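Local coordinates for protein UDP-glucose 4-epimerase (Campylobacter jejuni subsp. jejuni serotype O:2, PDB 7K3P) that interconverts UDP-glucose and UDP-galactose by inverting the sugar at C4 with bound NAD, and probably acts on the N-acetylated UDP-sugars as well, at residues S30-Q35 with A254-L259. The protein carries 2 engineered substitutions. Residues are numbered along the deposited sequence; the frame is centred on the assembly and turned at random.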
loop_
_atom_site.group_PDB
_atom_site.type_symbol
_atom_site.label_atom_id
_atom_site.label_comp_id
_atom_site.label_asym_id
_atom_site.label_seq_id
_atom_site.Cartn_x
_atom_site.Cartn_y
_atom_site.Cartn_z
ATOM N N SER A 30 3.771 16.802 19.765
ATOM C CA SER A 30 3.787 17.498 21.050
ATOM C C SER A 30 3.430 18.979 20.884
ATOM O O SER A 30 2.728 19.551 21.721
ATOM C CB SER A 30 5.139 17.356 21.737
ATOM O OG SER A 30 6.163 17.965 20.982
ATOM N N HIS A 31 3.909 19.599 19.808
ATOM C CA HIS A 31 3.544 20.988 19.527
ATOM C C HIS A 31 2.068 21.124 19.210
ATOM O O HIS A 31 1.428 22.121 19.573
ATOM C CB HIS A 31 4.373 21.544 18.370
ATOM C CG HIS A 31 5.769 21.885 18.758
ATOM N ND1 HIS A 31 6.750 20.933 18.929
ATOM C CD2 HIS A 31 6.346 23.078 19.048
ATOM C CE1 HIS A 31 7.877 21.524 19.286
ATOM N NE2 HIS A 31 7.657 22.824 19.364
ATOM N N THR A 32 1.521 20.123 18.526
ATOM C CA THR A 32 0.099 20.112 18.227
ATOM C C THR A 32 -0.678 19.850 19.520
ATOM O O THR A 32 -1.761 20.408 19.748
ATOM C CB THR A 32 -0.230 19.052 17.159
ATOM O OG1 THR A 32 0.439 19.389 15.932
ATOM C CG2 THR A 32 -1.736 18.965 16.904
ATOM N N LEU A 33 -0.113 18.996 20.367
ATOM C CA LEU A 33 -0.691 18.733 21.681
ATOM C C LEU A 33 -0.832 20.029 22.474
ATOM O O LEU A 33 -1.906 20.321 23.008
ATOM C CB LEU A 33 0.186 17.747 22.458
ATOM C CG LEU A 33 -0.185 17.547 23.932
ATOM C CD1 LEU A 33 -1.588 16.973 24.038
ATOM C CD2 LEU A 33 0.848 16.656 24.648
ATOM N N ARG A 34 0.252 20.803 22.541
ATOM C CA ARG A 34 0.257 22.065 23.288
ATOM C C ARG A 34 -0.863 22.996 22.819
ATOM O O ARG A 34 -1.577 23.593 23.637
ATOM C CB ARG A 34 1.623 22.752 23.173
ATOM C CG ARG A 34 1.736 24.076 23.922
ATOM C CD ARG A 34 3.159 24.616 23.881
ATOM N NE ARG A 34 4.128 23.654 24.413
ATOM C CZ ARG A 34 4.567 23.639 25.671
ATOM N NH1 ARG A 34 4.129 24.538 26.547
ATOM N NH2 ARG A 34 5.447 22.720 26.054
ATOM N N GLN A 35 -1.032 23.106 21.504
ATOM C CA GLN A 35 -2.096 23.935 20.941
ATOM C C GLN A 35 -3.498 23.405 21.226
ATOM O O GLN A 35 -4.427 24.189 21.448
ATOM C CB GLN A 35 -1.900 24.108 19.433
ATOM C CG GLN A 35 -0.583 24.783 19.061
ATOM C CD GLN A 35 -0.516 25.099 17.579
ATOM O OE1 GLN A 35 -1.523 25.025 16.882
ATOM N NE2 GLN A 35 0.676 25.443 17.093
ATOM N N ALA A 254 -2.127 23.856 11.496
ATOM C CA ALA A 254 -2.882 23.380 10.325
ATOM C C ALA A 254 -3.608 22.072 10.604
ATOM O O ALA A 254 -4.600 21.743 9.951
ATOM C CB ALA A 254 -1.963 23.226 9.103
ATOM N N HIS A 255 -3.102 21.301 11.560
ATOM C CA HIS A 255 -3.778 20.056 11.913
ATOM C C HIS A 255 -5.075 20.375 12.679
ATOM O O HIS A 255 -6.114 19.745 12.455
ATOM C CB HIS A 255 -2.829 19.146 12.696
ATOM C CG HIS A 255 -1.853 18.410 11.824
ATOM N ND1 HIS A 255 -0.761 19.021 11.241
ATOM C CD2 HIS A 255 -1.823 17.117 11.418
ATOM C CE1 HIS A 255 -0.088 18.127 10.534
ATOM N NE2 HIS A 255 -0.708 16.966 10.624
ATOM N N LEU A 256 -5.016 21.381 13.551
ATOM C CA LEU A 256 -6.219 21.869 14.223
ATOM C C LEU A 256 -7.190 22.392 13.177
ATOM O O LEU A 256 -8.373 22.039 13.182
ATOM C CB LEU A 256 -5.872 22.959 15.249
ATOM C CG LEU A 256 -5.443 22.481 16.637
ATOM C CD1 LEU A 256 -4.030 21.875 16.626
ATOM C CD2 LEU A 256 -5.539 23.623 17.662
ATOM N N ALA A 257 -6.686 23.201 12.244
ATOM C CA ALA A 257 -7.557 23.733 11.200
ATOM C C ALA A 257 -8.208 22.623 10.380
ATOM O O ALA A 257 -9.358 22.759 9.970
ATOM C CB ALA A 257 -6.808 24.728 10.296
ATOM N N ALA A 258 -7.475 21.528 10.142
ATOM C CA ALA A 258 -7.991 20.388 9.359
ATOM C C ALA A 258 -9.145 19.702 10.080
ATOM O O ALA A 258 -10.106 19.240 9.462
ATOM C CB ALA A 258 -6.863 19.361 9.093
ATOM N N LEU A 259 -9.019 19.594 11.396
ATOM C CA LEU A 259 -10.082 18.992 12.199
ATOM C C LEU A 259 -11.314 19.890 12.156
ATOM O O LEU A 259 -12.429 19.417 11.903
ATOM C CB LEU A 259 -9.619 18.780 13.642
ATOM C CG LEU A 259 -10.692 18.174 14.545
ATOM C CD1 LEU A 259 -11.282 16.939 13.879
ATOM C CD2 LEU A 259 -10.119 17.840 15.913
#
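Thr32 and Gln35 on one helix meet Leu256 on another where the segments 30-35 and 254-259 cross at -60°, their axes 10.3 Å apart at closest approach. The backbones come nearest at Thr32 and His255, whose CA atoms are 7.4 Å apart, so the space between the helices is bridged by side chains.

Leu256 does most of the touching, CD1 facing both Thr32 and Gln35, CD2 turned to Gln35 alone. Leu256 CD1 lies 3.7 Å from Thr32 CG2, the two side chains passing alongside one another and pointing oppositely. Leu256 CD1 also sits 4.0 Å from Gln35 OE1, while Leu256 CD2 packs 4.0 Å from the carbonyl oxygen Gln35 O and also against Gln35 CB. All of this is van der Waals contact.

Thr32 divides its branches: with CG2 anti to the backbone N (chi1 -63° for OG1), the methyl is sent across to Leu256, and Thr32 CG2 also comes within 4.4 Å of His255 CB. OG1 lies beside the backbone N and bonds both Ile28 O, one turn back on its own helix, and Ser252 OG of helix 248-261, so it bridges the two helices. Gln35 runs extended beyond CG (chi2 -172°), which carries its amide out alongside Leu256; there NE2 is held by Asp249 O, tying the two helices together near the start of helix 248-261. The His255 ring is hydrogen-bonded by ND1 to Ile251 O and by NE2 to Ser136 OG.

Helix 27-37 follows the first strand of the parallel sheet and the glycine-rich turn, consistent with the GxGxxG motif, that cradles NAD. Its packing against helix 248-261 joins two helices of the Rossmann-type nucleotide-binding domain, as in other NAD-dependent epimerases and dehydratases.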